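Local structure of UDP-N-acetylglucosamine 4,6-dehydratase (3PVZ) at residues 153-167 against 186-200. The protein binds NAD and probably acts as a lyase, a UDP-N-acetylglucosamine 4,6-dehydratase of the polysaccharide synthase family. Residues are numbered along the deposited sequence; the frame is centred on the assembly and turned at random.
Sequences IDAGAKKYFCVSTDK and LMRKSEEIAISTARF. With NAD (nicotinamide-adenine-dinucleotide), chain E.
The Arg199 guanidinium has Lys167 C over one face, offset toward the rim, and the Thr165 carbonyl at its edge. Arg199 NE gives a nearly straight hydrogen bond to Thr165 O (2.7 Å, 179°), and Arg199 NH1 gives one to Thr165 OG1 (3.0 Å). This side-on, two-nitrogen grip fixes the rotation of the group, and NH2 goes on to Phe325 O. The Phe161 ring meets Ala198 CB at its edge, in plane, with CZ 3.9 Å away. The Phe200 ring takes Val163 CG1 at its edge, 4.1 Å from CE2. Ser164 OG and Thr197 OG1 share a hydrogen bond of 2.7 Å. Cys162 SG packs on Leu186 CD2 at 3.6 Å. Ile193 holds CG1 anti to its backbone N (chi1 -173°), which brings CD1 against Ala157 O, while its CB meets Ile153 CG1.

Strands 159-163 and 194-198 run parallel, bonded from Tyr160 N to Ala194 O through to Ser164 N and Ala198 O, with a weak bond from Ala198 N to Cys162 O. With helix 174-189 they form a right-handed beta-alpha-beta crossover of the Rossmann fold. Val163, Asp166 and Phe200 line the NAD pocket at the C-terminal strand ends. Strand 115-118 flanks 159-163, and 255-259 flanks 194-198. Helix 237-250 packs on Phe161 and Phe200, helix 131-154 on Tyr160 and Lys189.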
ATOM      1  N   ILE A 153       4.259 -25.339  -4.965  1.00 30.04           N
ATOM      2  CA  ILE A 153       4.241 -26.783  -5.314  1.00 30.99           C
ATOM      3  C   ILE A 153       5.313 -27.079  -6.355  1.00 31.80           C
ATOM      4  O   ILE A 153       6.077 -27.993  -6.202  1.00 31.32           O
ATOM      5  CB  ILE A 153       2.910 -27.212  -5.901  1.00 32.70           C
ATOM      6  CG1 ILE A 153       1.795 -27.073  -4.841  1.00 34.08           C
ATOM      7  CG2 ILE A 153       2.961 -28.674  -6.421  1.00 31.93           C
ATOM      8  CD1 ILE A 153       0.488 -26.638  -5.425  1.00 33.32           C
ATOM      9  N   ASP A 154       5.398 -26.248  -7.388  1.00 33.56           N
ATOM     10  CA  ASP A 154       6.359 -26.447  -8.483  1.00 34.29           C
ATOM     11  C   ASP A 154       7.811 -26.422  -8.013  1.00 33.83           C
ATOM     12  O   ASP A 154       8.666 -27.095  -8.581  1.00 33.10           O
ATOM     13  CB  ASP A 154       6.132 -25.410  -9.605  1.00 34.32           C
ATOM     14  CG  ASP A 154       4.772 -25.595 -10.322  1.00 37.68           C
ATOM     15  OD1 ASP A 154       4.090 -26.635 -10.134  1.00 37.82           O
ATOM     16  OD2 ASP A 154       4.370 -24.675 -11.065  1.00 43.29           O
ATOM     17  N   ALA A 155       8.096 -25.659  -6.967  1.00 32.99           N
ATOM     18  CA  ALA A 155       9.465 -25.566  -6.482  1.00 32.99           C
ATOM     19  C   ALA A 155       9.729 -26.560  -5.360  1.00 32.57           C
ATOM     20  O   ALA A 155      10.803 -26.557  -4.788  1.00 30.70           O
ATOM     21  CB  ALA A 155       9.763 -24.114  -6.001  1.00 33.25           C
ATOM     22  N   GLY A 156       8.748 -27.400  -5.019  1.00 32.79           N
ATOM     23  CA  GLY A 156       8.933 -28.330  -3.892  1.00 33.03           C
ATOM     24  C   GLY A 156       8.944 -27.733  -2.472  1.00 32.80           C
ATOM     25  O   GLY A 156       9.488 -28.356  -1.579  1.00 33.88           O
ATOM     26  N   ALA A 157       8.392 -26.524  -2.251  1.00 31.92           N
ATOM     27  CA  ALA A 157       8.145 -26.011  -0.874  1.00 30.52           C
ATOM     28  C   ALA A 157       7.431 -27.041  -0.032  1.00 31.01           C
ATOM     29  O   ALA A 157       6.664 -27.835  -0.557  1.00 30.25           O
ATOM     30  CB  ALA A 157       7.282 -24.738  -0.895  1.00 30.47           C
ATOM     31  N   LYS A 158       7.649 -27.023   1.271  1.00 29.54           N
ATOM     32  CA  LYS A 158       7.009 -28.008   2.091  1.00 31.07           C
ATOM     33  C   LYS A 158       5.732 -27.515   2.743  1.00 29.98           C
ATOM     34  O   LYS A 158       4.910 -28.347   3.144  1.00 27.21           O
ATOM     35  CB  LYS A 158       7.946 -28.608   3.112  1.00 32.00           C
ATOM     36  CG  LYS A 158       8.463 -27.697   4.119  1.00 34.70           C
ATOM     37  CD  LYS A 158       9.144 -28.564   5.277  1.00 38.70           C
ATOM     38  CE  LYS A 158      10.494 -28.007   5.674  1.00 39.90           C
ATOM     39  NZ  LYS A 158      10.963 -28.226   7.131  1.00 41.76           N
ATOM     40  N   LYS A 159       5.553 -26.184   2.769  1.00 28.76           N
ATOM     41  CA  LYS A 159       4.477 -25.577   3.530  1.00 29.00           C
ATOM     42  C   LYS A 159       4.137 -24.189   3.030  1.00 28.45           C
ATOM     43  O   LYS A 159       5.005 -23.351   2.786  1.00 26.67           O
ATOM     44  CB  LYS A 159       4.833 -25.545   5.031  1.00 30.32           C
ATOM     45  CG  LYS A 159       3.776 -24.944   5.941  1.00 29.73           C
ATOM     46  CD  LYS A 159       2.713 -26.045   6.220  1.00 36.94           C
ATOM     47  CE  LYS A 159       1.692 -25.610   7.205  1.00 37.61           C
ATOM     48  NZ  LYS A 159       2.287 -25.482   8.574  1.00 37.75           N
ATOM     49  N   TYR A 160       2.841 -23.973   2.861  1.00 28.33           N
ATOM     50  CA  TYR A 160       2.322 -22.667   2.532  1.00 28.76           C
ATOM     51  C   TYR A 160       1.412 -22.238   3.688  1.00 28.89           C
ATOM     52  O   TYR A 160       0.700 -23.027   4.238  1.00 28.49           O
ATOM     53  CB  TYR A 160       1.527 -22.752   1.206  1.00 27.27           C
ATOM     54  CG  TYR A 160       1.074 -21.428   0.635  1.00 29.94           C
ATOM     55  CD1 TYR A 160      -0.084 -20.816   1.078  1.00 31.39           C
ATOM     56  CD2 TYR A 160       1.796 -20.783  -0.371  1.00 28.16           C
ATOM     57  CE1 TYR A 160      -0.509 -19.605   0.538  1.00 29.97           C
ATOM     58  CE2 TYR A 160       1.382 -19.583  -0.897  1.00 29.00           C
ATOM     59  CZ  TYR A 160       0.211 -18.998  -0.453  1.00 32.28           C
ATOM     60  OH  TYR A 160      -0.214 -17.787  -0.984  1.00 35.08           O
ATOM     61  N   PHE A 161       1.520 -20.987   4.081  1.00 30.04           N
ATOM     62  CA  PHE A 161       0.780 -20.435   5.176  1.00 29.64           C
ATOM     63  C   PHE A 161       0.087 -19.199   4.669  1.00 30.96           C
ATOM     64  O   PHE A 161       0.690 -18.349   3.973  1.00 28.16           O
ATOM     65  CB  PHE A 161       1.706 -20.053   6.348  1.00 28.69           C
ATOM     66  CG  PHE A 161       1.038 -19.175   7.342  1.00 29.65           C
ATOM     67  CD1 PHE A 161       0.188 -19.718   8.322  1.00 31.42           C
ATOM     68  CD2 PHE A 161       1.127 -17.799   7.242  1.00 33.45           C
ATOM     69  CE1 PHE A 161      -0.514 -18.915   9.178  1.00 31.07           C
ATOM     70  CE2 PHE A 161       0.444 -16.988   8.135  1.00 34.10           C
ATOM     71  CZ  PHE A 161      -0.384 -17.562   9.107  1.00 32.30           C
ATOM     72  N   CYS A 162      -1.174 -19.057   5.068  1.00 32.94           N
ATOM     73  CA  CYS A 162      -1.860 -17.820   4.794  1.00 35.41           C
ATOM     74  C   CYS A 162      -2.988 -17.622   5.802  1.00 36.12           C
ATOM     75  O   CYS A 162      -3.169 -18.432   6.671  1.00 36.59           O
ATOM     76  CB  CYS A 162      -2.383 -17.814   3.357  1.00 35.91           C
ATOM     77  SG  CYS A 162      -3.527 -19.101   3.055  1.00 38.32           S
ATOM     78  N   VAL A 163      -3.749 -16.549   5.668  1.00 36.83           N
ATOM     79  CA  VAL A 163      -4.736 -16.179   6.675  0.50 37.93           C
ATOM     80  C   VAL A 163      -6.081 -16.804   6.374  1.00 39.36           C
ATOM     81  O   VAL A 163      -6.418 -17.010   5.214  1.00 39.41           O
ATOM     82  CB  VAL A 163      -4.966 -14.678   6.720  0.50 37.89           C
ATOM     83  CG1 VAL A 163      -3.641 -13.953   6.790  0.50 35.82           C
ATOM     84  CG2 VAL A 163      -5.806 -14.242   5.495  0.50 38.76           C
ATOM     85  N   SER A 164      -6.847 -17.082   7.429  1.00 41.36           N
ATOM     86  CA  SER A 164      -8.224 -17.514   7.279  1.00 43.93           C
ATOM     87  C   SER A 164      -9.179 -16.338   7.366  1.00 45.86           C
ATOM     88  O   SER A 164      -8.786 -15.242   7.789  1.00 46.15           O
ATOM     89  CB  SER A 164      -8.584 -18.523   8.361  1.00 44.00           C
ATOM     90  OG  SER A 164      -8.391 -19.832   7.891  1.00 46.57           O
ATOM     91  N   THR A 165     -10.438 -16.606   6.983  1.00 48.01           N
ATOM     92  CA  THR A 165     -11.587 -15.731   7.279  1.00 49.89           C
ATOM     93  C   THR A 165     -11.570 -15.351   8.748  1.00 51.08           C
ATOM     94  O   THR A 165     -11.272 -16.186   9.602  1.00 51.10           O
ATOM     95  CB  THR A 165     -12.923 -16.429   6.953  1.00 50.42           C
ATOM     96  OG1 THR A 165     -12.952 -17.702   7.599  1.00 49.38           O
ATOM     97  CG2 THR A 165     -13.069 -16.658   5.450  1.00 50.35           C
ATOM     98  N   ASP A 166     -11.859 -14.092   9.046  1.00 53.36           N
ATOM     99  CA  ASP A 166     -11.809 -13.608  10.435  1.00 55.40           C
ATOM    100  C   ASP A 166     -12.741 -14.388  11.370  1.00 57.12           C
ATOM    101  O   ASP A 166     -12.467 -14.508  12.569  1.00 58.02           O
ATOM    102  CB  ASP A 166     -12.175 -12.115  10.523  1.00 56.21           C
ATOM    103  CG  ASP A 166     -11.208 -11.217   9.788  1.00 57.14           C
ATOM    104  OD1 ASP A 166     -10.199 -11.685   9.222  1.00 59.71           O
ATOM    105  OD2 ASP A 166     -11.466 -10.002   9.768  1.00 62.87           O
ATOM    106  N   LYS A 167     -13.837 -14.915  10.825  1.00 58.67           N
ATOM    107  CA  LYS A 167     -14.820 -15.635  11.625  1.00 60.05           C
ATOM    108  C   LYS A 167     -15.333 -16.897  10.944  1.00 60.04           C
ATOM    109  O   LYS A 167     -15.338 -17.019   9.702  1.00 59.34           O
ATOM    110  CB  LYS A 167     -15.995 -14.722  11.978  1.00 61.50           C
ATOM    111  CG  LYS A 167     -16.634 -14.014  10.787  1.00 63.99           C
ATOM    112  CD  LYS A 167     -17.541 -12.872  11.249  1.00 68.29           C
ATOM    113  CE  LYS A 167     -17.326 -11.591  10.428  1.00 69.61           C
ATOM    114  NZ  LYS A 167     -17.707 -10.372  11.226  1.00 70.33           N
ATOM    115  N   LEU A 186      -7.851 -22.886  -1.731  1.00 33.68           N
ATOM    116  CA  LEU A 186      -6.868 -23.403  -0.781  1.00 33.82           C
ATOM    117  C   LEU A 186      -7.129 -24.904  -0.504  1.00 34.00           C
ATOM    118  O   LEU A 186      -6.233 -25.682  -0.389  1.00 32.78           O
ATOM    119  CB  LEU A 186      -7.009 -22.685   0.547  1.00 33.26           C
ATOM    120  CG  LEU A 186      -6.028 -21.649   1.046  1.00 37.72           C
ATOM    121  CD1 LEU A 186      -5.800 -20.560   0.031  1.00 39.89           C
ATOM    122  CD2 LEU A 186      -6.517 -21.090   2.417  1.00 37.99           C
HETATM  123  N   MSE A 187      -8.383 -25.273  -0.340  1.00 35.49           N
HETATM  124  CA  MSE A 187      -8.703 -26.650  -0.071  1.00 36.60           C
HETATM  125  C   MSE A 187      -8.262 -27.501  -1.251  1.00 37.05           C
HETATM  126  O   MSE A 187      -7.769 -28.582  -1.029  1.00 38.35           O
HETATM  127  CB  MSE A 187     -10.191 -26.860   0.259  1.00 38.01           C
HETATM  128  CG  MSE A 187     -10.658 -26.391   1.638  1.00 40.65           C
HETATM  129 SE   MSE A 187      -9.516 -26.797   3.214  0.65 49.52          SE
HETATM  130  CE  MSE A 187      -8.497 -25.097   3.312  1.00 47.28           C
ATOM    131  N   ARG A 188      -8.418 -27.032  -2.490  1.00 37.74           N
ATOM    132  CA  ARG A 188      -7.994 -27.827  -3.645  1.00 37.28           C
ATOM    133  C   ARG A 188      -6.497 -27.991  -3.628  1.00 36.43           C
ATOM    134  O   ARG A 188      -5.996 -29.095  -3.856  1.00 35.89           O
ATOM    135  CB  ARG A 188      -8.391 -27.208  -4.968  1.00 37.80           C
ATOM    136  CG  ARG A 188      -7.831 -27.944  -6.160  1.00 37.96           C
ATOM    137  CD  ARG A 188      -8.564 -27.587  -7.471  1.00 39.51           C
ATOM    138  NE  ARG A 188      -8.236 -26.232  -7.911  1.00 36.70           N
ATOM    139  CZ  ARG A 188      -8.710 -25.673  -9.011  1.00 40.87           C
ATOM    140  NH1 ARG A 188      -8.357 -24.442  -9.317  1.00 40.36           N
ATOM    141  NH2 ARG A 188      -9.566 -26.335  -9.801  1.00 41.61           N
ATOM    142  N   LYS A 189      -5.792 -26.893  -3.383  1.00 34.93           N
ATOM    143  CA  LYS A 189      -4.312 -26.916  -3.320  1.00 34.63           C
ATOM    144  C   LYS A 189      -3.729 -27.730  -2.178  1.00 34.14           C
ATOM    145  O   LYS A 189      -2.603 -28.210  -2.270  1.00 33.25           O
ATOM    146  CB  LYS A 189      -3.752 -25.500  -3.227  1.00 33.89           C
ATOM    147  CG  LYS A 189      -3.792 -24.730  -4.560  1.00 36.33           C
ATOM    148  CD  LYS A 189      -3.044 -25.508  -5.663  1.00 37.02           C
ATOM    149  CE  LYS A 189      -2.855 -24.717  -6.944  1.00 37.59           C
ATOM    150  NZ  LYS A 189      -4.117 -24.295  -7.548  1.00 39.04           N
ATOM    151  N   SER A 190      -4.487 -27.863  -1.100  1.00 35.20           N
ATOM    152  CA  SER A 190      -4.071 -28.660   0.032  1.00 35.54           C
ATOM    153  C   SER A 190      -4.070 -30.161  -0.231  1.00 35.51           C
ATOM    154  O   SER A 190      -3.543 -30.892   0.574  1.00 35.29           O
ATOM    155  CB  SER A 190      -4.934 -28.380   1.251  1.00 35.90           C
ATOM    156  OG  SER A 190      -6.214 -28.862   1.084  1.00 36.76           O
ATOM    157  N   GLU A 191      -4.660 -30.607  -1.337  1.00 36.34           N
ATOM    158  CA  GLU A 191      -4.470 -31.995  -1.817  1.00 36.82           C
ATOM    159  C   GLU A 191      -3.069 -32.215  -2.439  1.00 36.52           C
ATOM    160  O   GLU A 191      -2.761 -33.336  -2.790  1.00 36.71           O
ATOM    161  CB  GLU A 191      -5.554 -32.361  -2.856  1.00 37.64           C
ATOM    162  CG  GLU A 191      -6.958 -32.378  -2.236  1.00 37.32           C
ATOM    163  CD  GLU A 191      -8.100 -32.473  -3.238  1.00 39.23           C
ATOM    164  OE1 GLU A 191      -7.888 -32.210  -4.428  1.00 42.00           O
ATOM    165  OE2 GLU A 191      -9.241 -32.776  -2.811  1.00 44.18           O
ATOM    166  N   GLU A 192      -2.263 -31.150  -2.606  1.00 34.41           N
ATOM    167  CA  GLU A 192      -0.916 -31.276  -3.175  1.00 35.14           C
ATOM    168  C   GLU A 192       0.215 -30.730  -2.317  1.00 33.74           C
ATOM    169  O   GLU A 192       1.332 -31.064  -2.571  1.00 34.72           O
ATOM    170  CB  GLU A 192      -0.823 -30.544  -4.497  1.00 34.37           C
ATOM    171  CG  GLU A 192      -1.657 -31.191  -5.575  1.00 39.24           C
ATOM    172  CD  GLU A 192      -1.547 -30.455  -6.852  1.00 38.39           C
ATOM    173  OE1 GLU A 192      -2.535 -29.791  -7.139  1.00 41.37           O
ATOM    174  OE2 GLU A 192      -0.477 -30.506  -7.525  1.00 40.46           O
ATOM    175  N   ILE A 193      -0.081 -29.856  -1.367  1.00 32.24           N
ATOM    176  CA  ILE A 193       0.919 -29.318  -0.469  1.00 31.13           C
ATOM    177  C   ILE A 193       0.223 -29.040   0.848  1.00 31.37           C
ATOM    178  O   ILE A 193      -0.953 -28.694   0.860  1.00 31.96           O
ATOM    179  CB  ILE A 193       1.519 -27.991  -1.040  1.00 30.07           C
ATOM    180  CG1 ILE A 193       2.705 -27.494  -0.202  1.00 29.83           C
ATOM    181  CG2 ILE A 193       0.468 -26.929  -1.113  1.00 28.97           C
ATOM    182  CD1 ILE A 193       3.485 -26.317  -0.856  1.00 28.08           C
ATOM    183  N   ALA A 194       0.953 -29.226   1.943  1.00 31.30           N
ATOM    184  CA  ALA A 194       0.534 -28.806   3.258  1.00 31.97           C
ATOM    185  C   ALA A 194       0.262 -27.270   3.339  1.00 32.39           C
ATOM    186  O   ALA A 194       1.168 -26.442   3.117  1.00 32.17           O
ATOM    187  CB  ALA A 194       1.590 -29.217   4.301  1.00 30.72           C
ATOM    188  N   ILE A 195      -0.977 -26.929   3.692  1.00 32.85           N
ATOM    189  CA  ILE A 195      -1.407 -25.552   3.886  1.00 34.12           C
ATOM    190  C   ILE A 195      -1.968 -25.392   5.296  1.00 34.20           C
ATOM    191  O   ILE A 195      -2.845 -26.163   5.726  1.00 36.18           O
ATOM    192  CB  ILE A 195      -2.527 -25.159   2.871  1.00 34.97           C
ATOM    193  CG1 ILE A 195      -2.033 -25.334   1.432  1.00 34.60           C
ATOM    194  CG2 ILE A 195      -2.968 -23.703   3.072  1.00 32.72           C
ATOM    195  CD1 ILE A 195      -3.059 -25.001   0.348  1.00 35.08           C
ATOM    196  N   SER A 196      -1.491 -24.406   6.035  1.00 32.98           N
ATOM    197  CA  SER A 196      -2.109 -24.096   7.318  1.00 33.55           C
ATOM    198  C   SER A 196      -2.390 -22.604   7.400  1.00 33.57           C
ATOM    199  O   SER A 196      -1.728 -21.834   6.709  1.00 32.67           O
ATOM    200  CB  SER A 196      -1.232 -24.574   8.484  1.00 33.70           C
ATOM    201  OG  SER A 196      -0.123 -23.725   8.756  1.00 34.03           O
ATOM    202  N   THR A 197      -3.347 -22.193   8.244  1.00 33.80           N
ATOM    203  CA  THR A 197      -3.687 -20.777   8.351  1.00 34.16           C
ATOM    204  C   THR A 197      -3.742 -20.302   9.807  1.00 34.01           C
ATOM    205  O   THR A 197      -3.416 -21.041  10.731  1.00 33.87           O
ATOM    206  CB  THR A 197      -5.035 -20.460   7.661  1.00 34.85           C
ATOM    207  OG1 THR A 197      -6.085 -21.068   8.395  1.00 37.34           O
ATOM    208  CG2 THR A 197      -5.116 -20.993   6.219  1.00 35.15           C
ATOM    209  N   ALA A 198      -4.075 -19.026   9.980  1.00 34.21           N
ATOM    210  CA  ALA A 198      -4.403 -18.461  11.252  1.00 34.01           C
ATOM    211  C   ALA A 198      -5.662 -17.616  11.169  1.00 34.75           C
ATOM    212  O   ALA A 198      -5.974 -17.052  10.147  1.00 35.30           O
ATOM    213  CB  ALA A 198      -3.291 -17.667  11.757  1.00 32.70           C
ATOM    214  N   ARG A 199      -6.374 -17.528  12.278  1.00 36.15           N
ATOM    215  CA  ARG A 199      -7.497 -16.612  12.408  1.00 37.33           C
ATOM    216  C   ARG A 199      -7.186 -15.658  13.557  1.00 36.93           C
ATOM    217  O   ARG A 199      -6.872 -16.094  14.685  1.00 37.03           O
ATOM    218  CB  ARG A 199      -8.731 -17.417  12.669  1.00 38.37           C
ATOM    219  CG  ARG A 199      -9.965 -16.569  12.930  1.00 43.43           C
ATOM    220  CD  ARG A 199     -11.190 -17.485  12.951  1.00 46.40           C
ATOM    221  NE  ARG A 199     -11.572 -17.923  11.587  1.00 48.66           N
ATOM    222  CZ  ARG A 199     -12.042 -19.132  11.279  1.00 49.04           C
ATOM    223  NH1 ARG A 199     -12.361 -19.419  10.025  1.00 48.97           N
ATOM    224  NH2 ARG A 199     -12.195 -20.051  12.217  1.00 49.90           N
ATOM    225  N   PHE A 200      -7.231 -14.366  13.268  1.00 37.01           N
ATOM    226  CA  PHE A 200      -6.774 -13.344  14.218  1.00 37.21           C
ATOM    227  C   PHE A 200      -7.916 -12.523  14.835  1.00 38.02           C
ATOM    228  O   PHE A 200      -8.945 -12.340  14.215  1.00 39.16           O
ATOM    229  CB  PHE A 200      -5.841 -12.334  13.543  1.00 37.02           C
ATOM    230  CG  PHE A 200      -4.627 -12.930  12.873  1.00 34.79           C
ATOM    231  CD1 PHE A 200      -3.438 -13.074  13.545  1.00 33.14           C
ATOM    232  CD2 PHE A 200      -4.659 -13.249  11.531  1.00 32.15           C
ATOM    233  CE1 PHE A 200      -2.302 -13.545  12.893  1.00 33.69           C
ATOM    234  CE2 PHE A 200      -3.536 -13.753  10.904  1.00 33.78           C
ATOM    235  CZ  PHE A 200      -2.367 -13.919  11.601  1.00 29.92           C
TER
HETATM  236  PA  NAD E 501      -1.992  -4.860   5.756  1.00 31.58           P
HETATM  237  O1A NAD E 501      -2.786  -3.904   4.926  1.00 31.45           O
HETATM  238  O2A NAD E 501      -1.173  -4.111   6.764  1.00 31.09           O
HETATM  239  O5B NAD E 501      -0.815  -5.522   4.917  1.00 31.45           O
HETATM  240  C5B NAD E 501      -1.206  -6.174   3.689  1.00 29.34           C
HETATM  241  C4B NAD E 501       0.086  -6.147   2.865  1.00 29.28           C
HETATM  242  O4B NAD E 501      -0.064  -6.776   1.609  1.00 26.84           O
HETATM  243  C3B NAD E 501       0.520  -4.670   2.599  1.00 27.95           C
HETATM  244  O3B NAD E 501       1.858  -4.448   2.998  1.00 31.61           O
HETATM  245  C2B NAD E 501       0.329  -4.535   1.070  1.00 27.90           C
HETATM  246  O2B NAD E 501       1.145  -3.543   0.460  1.00 27.07           O
HETATM  247  C1B NAD E 501       0.641  -5.998   0.678  1.00 25.44           C
HETATM  248  N9A NAD E 501       0.116  -6.305  -0.644  1.00 27.82           N
HETATM  249  C8A NAD E 501      -1.146  -6.156  -1.070  1.00 25.60           C
HETATM  250  N7A NAD E 501      -1.257  -6.470  -2.319  1.00 27.29           N
HETATM  251  C5A NAD E 501      -0.034  -6.932  -2.721  1.00 28.62           C
HETATM  252  C6A NAD E 501       0.484  -7.400  -3.925  1.00 27.31           C
HETATM  253  N6A NAD E 501      -0.390  -7.536  -4.976  1.00 28.79           N
HETATM  254  N1A NAD E 501       1.765  -7.744  -4.014  1.00 25.09           N
HETATM  255  C2A NAD E 501       2.578  -7.614  -2.971  1.00 25.50           C
HETATM  256  N3A NAD E 501       2.134  -7.152  -1.828  1.00 24.89           N
HETATM  257  C4A NAD E 501       0.862  -6.813  -1.669  1.00 25.64           C
HETATM  258  O3  NAD E 501      -2.988  -5.956   6.387  1.00 29.94           O
HETATM  259  PN  NAD E 501      -2.561  -6.717   7.762  1.00 30.80           P
HETATM  260  O1N NAD E 501      -3.191  -6.018   8.956  1.00 31.11           O
HETATM  261  O2N NAD E 501      -1.143  -7.039   8.001  1.00 29.17           O
HETATM  262  O5D NAD E 501      -3.525  -8.051   7.614  1.00 27.75           O
HETATM  263  C5D NAD E 501      -2.950  -9.013   6.742  1.00 26.13           C
HETATM  264  C4D NAD E 501      -3.910 -10.201   6.607  1.00 26.63           C
HETATM  265  O4D NAD E 501      -4.452 -10.561   7.917  1.00 28.13           O
HETATM  266  C3D NAD E 501      -5.129  -9.798   5.748  1.00 28.91           C
HETATM  267  O3D NAD E 501      -5.720 -10.918   5.050  1.00 35.22           O
HETATM  268  C2D NAD E 501      -6.167  -9.369   6.809  1.00 29.77           C
HETATM  269  O2D NAD E 501      -7.517  -9.474   6.335  1.00 34.13           O
HETATM  270  C1D NAD E 501      -5.897 -10.389   7.915  1.00 28.47           C
HETATM  271  N1N NAD E 501      -6.406  -9.948   9.223  1.00 34.87           N
HETATM  272  C2N NAD E 501      -5.914  -8.821   9.752  1.00 36.15           C
HETATM  273  C3N NAD E 501      -6.343  -8.370  10.982  1.00 37.63           C
HETATM  274  C7N NAD E 501      -5.834  -7.118  11.567  1.00 38.80           C
HETATM  275  O7N NAD E 501      -6.341  -6.765  12.630  1.00 39.45           O
HETATM  276  N7N NAD E 501      -4.894  -6.364  10.977  1.00 36.28           N
HETATM  277  C4N NAD E 501      -7.318  -9.114  11.692  1.00 36.74           C
HETATM  278  C5N NAD E 501      -7.790 -10.283  11.118  1.00 36.03           C
HETATM  279  C6N NAD E 501      -7.322 -10.679   9.864  1.00 36.84           C
HETATM  280  O   HOH W   1       3.774 -30.263   1.848  1.00 21.86           O